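Aminofutalosine deaminase (Helicobacter pylori, PDB 7LKK) catalyses the metal-dependent hydrolytic deamination of aminofutalosine in the menaquinone pathway and probably also deaminates adenosine. Local coordinates at residues A[75-80]-A[324-329]; A[279-284]-A[316-321]. All blocks are in the same frame, centred on the assembly; numbering follows the deposited sequence.

Interaction 1 of 2, residues A[75-80]-A[324-329]; sequences FINAHT and SVATDG. With FE (Fe (III) ion), chain E; MCF ((8R)-3-(5-S-methyl-5-thio-beta-D-ribofuranosyl)-3,6,7,8-tetrahydroimidazo[4,5-d][1,3]diazepin-8-ol), chain J.
The imidazole of His79 meets the carboxylate of Asp328 and O8 of the inhibitor MCF at its edge, near the ring plane, while the ring and carboxylate planes stand 51° apart. With CG of His79 anti to the backbone N (chi1 -173°), its ring lies alongside Asp328 and NE2 binds the iron ion at 2.1 Å. MCF O8 binds the iron at 2.0 Å, and Asp328 OD1 reaches it at a longer 2.7 Å; His81 and His221 complete the site. The other oxygen, Asp328 OD2, turns to MCF C8 and is hydrogen-bonded to Ser302 OG. Behind the metal, the flat amide of Asn77 clasps Thr327 with both ends: OD1 receives Thr327 N at 3.1 Å, and ND2 donates almost straight (172°) to Thr327 OG1 at 2.8 Å, nearly in the amide plane. Asp328 O takes two hydroxyls, Thr327 OG1 in its carbonyl plane and Thr80 OG1 from above it, each at 2.9 Å. Strand 69-80 and strand 323-325, with the loop that follows it, are the first and eighth of the amidohydrolase TIM barrel; the side-chain clasp joins them behind the iron site, consistent with fixing the backbone that presents His79 and Asp328.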
loop_
_atom_site.group_PDB
_atom_site.type_symbol
_atom_site.label_atom_id
_atom_site.label_comp_id
_atom_site.label_asym_id
_atom_site.label_seq_id
_atom_site.Cartn_x
_atom_site.Cartn_y
_atom_site.Cartn_z
ATOM N N PHE A 75 16.263 -9.253 6.333
ATOM C CA PHE A 75 15.252 -9.797 5.444
ATOM C C PHE A 75 15.893 -10.585 4.308
ATOM O O PHE A 75 17.071 -10.418 3.982
ATOM C CB PHE A 75 14.389 -8.682 4.857
ATOM C CG PHE A 75 13.485 -8.021 5.855
ATOM C CD1 PHE A 75 12.721 -8.778 6.727
ATOM C CD2 PHE A 75 13.394 -6.641 5.913
ATOM C CE1 PHE A 75 11.887 -8.170 7.644
ATOM C CE2 PHE A 75 12.561 -6.024 6.826
ATOM C CZ PHE A 75 11.807 -6.791 7.694
ATOM N N ILE A 76 15.091 -11.458 3.708
ATOM C CA ILE A 76 15.443 -12.150 2.475
ATOM C C ILE A 76 14.418 -11.751 1.424
ATOM O O ILE A 76 13.209 -11.909 1.638
ATOM C CB ILE A 76 15.482 -13.674 2.657
ATOM C CG1 ILE A 76 16.656 -14.085 3.552
ATOM C CG2 ILE A 76 15.586 -14.365 1.304
ATOM C CD1 ILE A 76 16.311 -14.175 5.021
ATOM N N ASN A 77 14.894 -11.215 0.303
ATOM C CA ASN A 77 14.048 -10.844 -0.831
ATOM C C ASN A 77 14.325 -11.868 -1.927
ATOM O O ASN A 77 15.295 -11.738 -2.677
ATOM C CB ASN A 77 14.337 -9.416 -1.288
ATOM C CG ASN A 77 13.336 -8.919 -2.318
ATOM O OD1 ASN A 77 12.352 -9.593 -2.621
ATOM N ND2 ASN A 77 13.586 -7.733 -2.862
ATOM N N ALA A 78 13.466 -12.884 -2.017
ATOM C CA ALA A 78 13.776 -14.096 -2.766
ATOM C C ALA A 78 13.568 -13.972 -4.269
ATOM O O ALA A 78 13.889 -14.923 -4.991
ATOM C CB ALA A 78 12.936 -15.263 -2.240
ATOM N N HIS A 79 13.040 -12.851 -4.762
ATOM C CA HIS A 79 12.731 -12.730 -6.186
ATOM C C HIS A 79 12.748 -11.260 -6.581
ATOM O O HIS A 79 11.826 -10.514 -6.236
ATOM C CB HIS A 79 11.376 -13.361 -6.502
ATOM C CG HIS A 79 11.068 -13.431 -7.966
ATOM N ND1 HIS A 79 11.534 -14.446 -8.775
ATOM C CD2 HIS A 79 10.338 -12.617 -8.765
ATOM C CE1 HIS A 79 11.105 -14.254 -10.009
ATOM N NE2 HIS A 79 10.377 -13.151 -10.029
ATOM N N THR A 80 13.787 -10.846 -7.305
ATOM C CA THR A 80 13.837 -9.503 -7.865
ATOM C C THR A 80 14.549 -9.556 -9.210
ATOM O O THR A 80 15.299 -10.490 -9.502
ATOM C CB THR A 80 14.536 -8.515 -6.922
ATOM O OG1 THR A 80 14.429 -7.189 -7.454
ATOM C CG2 THR A 80 16.001 -8.878 -6.765
ATOM N N SER A 324 6.798 -17.085 0.708
ATOM C CA SER A 324 7.745 -16.009 0.948
ATOM C C SER A 324 7.323 -14.796 0.127
ATOM O O SER A 324 6.809 -14.931 -0.987
ATOM C CB SER A 324 9.174 -16.423 0.577
ATOM O OG SER A 324 9.522 -17.663 1.166
ATOM N N VAL A 325 7.543 -13.609 0.683
ATOM C CA VAL A 325 7.107 -12.356 0.073
ATOM C C VAL A 325 8.307 -11.668 -0.561
ATOM O O VAL A 325 9.338 -11.475 0.094
ATOM C CB VAL A 325 6.430 -11.439 1.105
ATOM C CG1 VAL A 325 5.922 -10.167 0.429
ATOM C CG2 VAL A 325 5.295 -12.173 1.799
ATOM N N ALA A 326 8.172 -11.289 -1.832
ATOM C CA ALA A 326 9.250 -10.669 -2.589
ATOM C C ALA A 326 8.728 -9.459 -3.355
ATOM O O ALA A 326 7.533 -9.337 -3.634
ATOM C CB ALA A 326 9.899 -11.662 -3.565
ATOM N N THR A 327 9.656 -8.564 -3.700
ATOM C CA THR A 327 9.311 -7.296 -4.336
ATOM C C THR A 327 9.128 -7.410 -5.841
ATOM O O THR A 327 8.522 -6.513 -6.440
ATOM C CB THR A 327 10.397 -6.253 -4.064
ATOM O OG1 THR A 327 11.646 -6.711 -4.604
ATOM C CG2 THR A 327 10.555 -6.015 -2.572
ATOM N N ASP A 328 9.649 -8.470 -6.463
ATOM C CA ASP A 328 9.832 -8.516 -7.911
ATOM C C ASP A 328 10.759 -7.376 -8.314
ATOM O O ASP A 328 11.503 -6.851 -7.478
ATOM C CB ASP A 328 8.490 -8.439 -8.652
ATOM C CG ASP A 328 8.384 -9.449 -9.781
ATOM O OD1 ASP A 328 9.428 -9.999 -10.185
ATOM O OD2 ASP A 328 7.259 -9.688 -10.269
ATOM N N GLY A 329 10.735 -6.979 -9.582
ATOM C CA GLY A 329 11.540 -5.876 -10.049
ATOM C C GLY A 329 10.721 -4.607 -10.233
ATOM O O GLY A 329 9.495 -4.606 -10.160
HETATM FE FE FE E . 9.865 -12.128 -11.752
HETATM O O8 MCF J . 8.178 -11.843 -12.710
HETATM C C8 MCF J . 7.855 -10.590 -13.257
HETATM C C7 MCF J . 6.553 -10.613 -14.052
HETATM N N6 MCF J . 6.356 -11.898 -14.677
HETATM C C5 MCF J . 7.428 -12.486 -15.448
HETATM N N4 MCF J . 8.750 -11.906 -15.660
HETATM C C10 MCF J . 9.400 -10.637 -15.250
HETATM C C9 MCF J . 9.005 -9.991 -14.093
HETATM N N1 MCF J . 9.751 -8.902 -13.969
HETATM C C2 MCF J . 10.612 -8.836 -14.983
HETATM N N3 MCF J . 10.399 -9.905 -15.756
HETATM C C1S MCF J . 11.174 -10.167 -17.008
HETATM C C2S MCF J . 11.599 -11.644 -17.185
HETATM O O2S MCF J . 12.756 -11.896 -16.510
HETATM O O4S MCF J . 10.442 -9.931 -18.032
HETATM C C4S MCF J . 11.031 -10.854 -19.226
HETATM C C3S MCF J . 11.827 -11.734 -18.689
HETATM O O3S MCF J . 13.256 -11.376 -19.009
HETATM C C5S MCF J . 9.883 -11.542 -19.942
HETATM S S5S MCF J . 10.326 -11.814 -21.682
HETATM C C6S MCF J . 9.252 -13.103 -22.377
HETATM O O HOH W 1 11.181 -13.331 -0.226
#

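Interaction 2 of 2, residues A[279-284]-A[316-321]; sequences ASLEAL and VREAGL
Val316 O, in a residue whose backbone and side chain meet Leu284, is gripped by Leu321 N at 3.1 Å and more weakly by Ala319 N. With Gly320 N bonded to Arg317 O at 2.9 Å, the first of these makes the Schellman motif at the C-terminal end of helix 313-318, Gly320 taking the positive phi (79°). The turn packs against the start of helix 281-291, both belonging to the outer helical layer of the amidohydrolase TIM barrel. Here Ser280 is the N-cap: its OG accepts from Ala283 N at 3.2 Å. Between the two helix ends the packing is carried mainly by apolar side chains and turns on Leu284 and Ala319, whose CB atoms touch at 3.5 Å; Ala319 CB also meets Leu281 CD1 at 3.9 Å. Leu281, its CG anti to the backbone N (chi1 -178°), lays CD1 against CB of Glu318 as well, the two side chains crossing at about a right angle on the more exposed flank. On the buried flank Leu284 CD1 meets Val316 CG2 at 4.2 Å, and both residues rest on Leu296 of strand 294-298. Gly320 O is held by Lys288 of the facing helix. Leu321 CD1 lies 3.7 Å from Leu284 O.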
loop_
_atom_site.group_PDB
_atom_site.type_symbol
_atom_site.label_atom_id
_atom_site.label_comp_id
_atom_site.label_asym_id
_atom_site.label_seq_id
_atom_site.Cartn_x
_atom_site.Cartn_y
_atom_site.Cartn_z
ATOM N N ALA A 279 -3.079 -20.858 -10.120
ATOM C CA ALA A 279 -2.937 -22.287 -9.896
ATOM C C ALA A 279 -4.100 -22.786 -9.049
ATOM O O ALA A 279 -4.370 -22.247 -7.971
ATOM C CB ALA A 279 -1.608 -22.597 -9.207
ATOM N N SER A 280 -4.797 -23.804 -9.546
ATOM C CA SER A 280 -5.875 -24.407 -8.782
ATOM C C SER A 280 -5.311 -25.140 -7.565
ATOM O O SER A 280 -4.098 -25.300 -7.405
ATOM C CB SER A 280 -6.673 -25.374 -9.655
ATOM O OG SER A 280 -5.897 -26.518 -9.962
ATOM N N LEU A 281 -6.219 -25.590 -6.696
ATOM C CA LEU A 281 -5.798 -26.364 -5.532
ATOM C C LEU A 281 -5.105 -27.655 -5.955
ATOM O O LEU A 281 -4.100 -28.054 -5.355
ATOM C CB LEU A 281 -6.998 -26.663 -4.633
ATOM C CG LEU A 281 -6.699 -27.433 -3.344
ATOM C CD1 LEU A 281 -5.664 -26.701 -2.503
ATOM C CD2 LEU A 281 -7.974 -27.668 -2.548
ATOM N N GLU A 282 -5.624 -28.318 -6.991
ATOM C CA GLU A 282 -4.971 -29.525 -7.489
ATOM C C GLU A 282 -3.563 -29.223 -7.987
ATOM O O GLU A 282 -2.629 -29.995 -7.738
ATOM C CB GLU A 282 -5.806 -30.160 -8.600
ATOM C CG GLU A 282 -5.213 -31.456 -9.140
ATOM C CD GLU A 282 -5.751 -31.828 -10.507
ATOM O OE1 GLU A 282 -6.914 -31.485 -10.807
ATOM O OE2 GLU A 282 -5.008 -32.465 -11.285
ATOM N N ALA A 283 -3.388 -28.096 -8.682
ATOM C CA ALA A 283 -2.067 -27.737 -9.185
ATOM C C ALA A 283 -1.094 -27.464 -8.044
ATOM O O ALA A 283 0.060 -27.907 -8.084
ATOM C CB ALA A 283 -2.170 -26.521 -10.106
ATOM N N LEU A 284 -1.541 -26.739 -7.016
ATOM C CA LEU A 284 -0.679 -26.486 -5.866
ATOM C C LEU A 284 -0.339 -27.782 -5.139
ATOM O O LEU A 284 0.797 -27.974 -4.689
ATOM C CB LEU A 284 -1.349 -25.494 -4.916
ATOM C CG LEU A 284 -1.456 -24.043 -5.388
ATOM C CD1 LEU A 284 -2.049 -23.170 -4.288
ATOM C CD2 LEU A 284 -0.098 -23.514 -5.820
ATOM N N VAL A 316 -3.413 -21.616 -0.630
ATOM C CA VAL A 316 -2.036 -22.022 -0.364
ATOM C C VAL A 316 -1.970 -22.863 0.904
ATOM O O VAL A 316 -1.271 -23.883 0.961
ATOM C CB VAL A 316 -1.125 -20.783 -0.273
ATOM C CG1 VAL A 316 0.235 -21.157 0.297
ATOM C CG2 VAL A 316 -0.980 -20.128 -1.645
ATOM N N ARG A 317 -2.702 -22.449 1.939
ATOM C CA ARG A 317 -2.746 -23.216 3.178
ATOM C C ARG A 317 -3.408 -24.572 2.967
ATOM O O ARG A 317 -2.935 -25.587 3.487
ATOM C CB ARG A 317 -3.485 -22.410 4.248
ATOM C CG ARG A 317 -3.498 -23.037 5.628
ATOM C CD ARG A 317 -3.937 -22.015 6.671
ATOM N NE ARG A 317 -5.309 -21.564 6.457
ATOM C CZ ARG A 317 -5.812 -20.436 6.950
ATOM N NH1 ARG A 317 -5.053 -19.631 7.683
ATOM N NH2 ARG A 317 -7.074 -20.109 6.708
ATOM N N GLU A 318 -4.500 -24.606 2.196
ATOM C CA GLU A 318 -5.189 -25.867 1.930
ATOM C C GLU A 318 -4.295 -26.860 1.198
ATOM O O GLU A 318 -4.437 -28.075 1.382
ATOM C CB GLU A 318 -6.465 -25.600 1.132
ATOM C CG GLU A 318 -7.517 -24.824 1.915
ATOM C CD GLU A 318 -8.515 -24.116 1.023
ATOM O OE1 GLU A 318 -8.506 -24.364 -0.202
ATOM O OE2 GLU A 318 -9.313 -23.308 1.549
ATOM N N ALA A 319 -3.375 -26.373 0.366
ATOM C CA ALA A 319 -2.438 -27.242 -0.334
ATOM C C ALA A 319 -1.277 -27.696 0.539
ATOM O O ALA A 319 -0.459 -28.506 0.085
ATOM C CB ALA A 319 -1.894 -26.537 -1.577
ATOM N N GLY A 320 -1.182 -27.202 1.771
ATOM C CA GLY A 320 -0.086 -27.577 2.638
ATOM C C GLY A 320 1.212 -26.864 2.346
ATOM O O GLY A 320 2.286 -27.425 2.585
ATOM N N LEU A 321 1.147 -25.641 1.832
ATOM C CA LEU A 321 2.329 -24.873 1.477
ATOM C C LEU A 321 2.354 -23.562 2.253
ATOM O O LEU A 321 1.400 -23.198 2.944
ATOM C CB LEU A 321 2.378 -24.610 -0.033
ATOM C CG LEU A 321 2.675 -25.849 -0.881
ATOM C CD1 LEU A 321 2.409 -25.580 -2.359
ATOM C CD2 LEU A 321 4.105 -26.303 -0.660
#

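In the fold
The two contacts sit at different depths of one barrel, their centres about 21 Å apart. Interaction 1 is wholly buried near the centre of the chain and joins a strand to a strand end and its following loop, distant in sequence; interaction 2, about 19 Å from that centre, is partly buried and joins neighbouring outer helices, nested within the loop that interaction 1 closes. They are linked by succession, since helix 313-318 is followed in the chain by strand 323-325, and strand 294-298 backs both. Their chemistry follows their place: metal ligation and a dense polar network at the active site, against mainly apolar side chains between capped helix ends at the periphery, far from the iron and inhibitor.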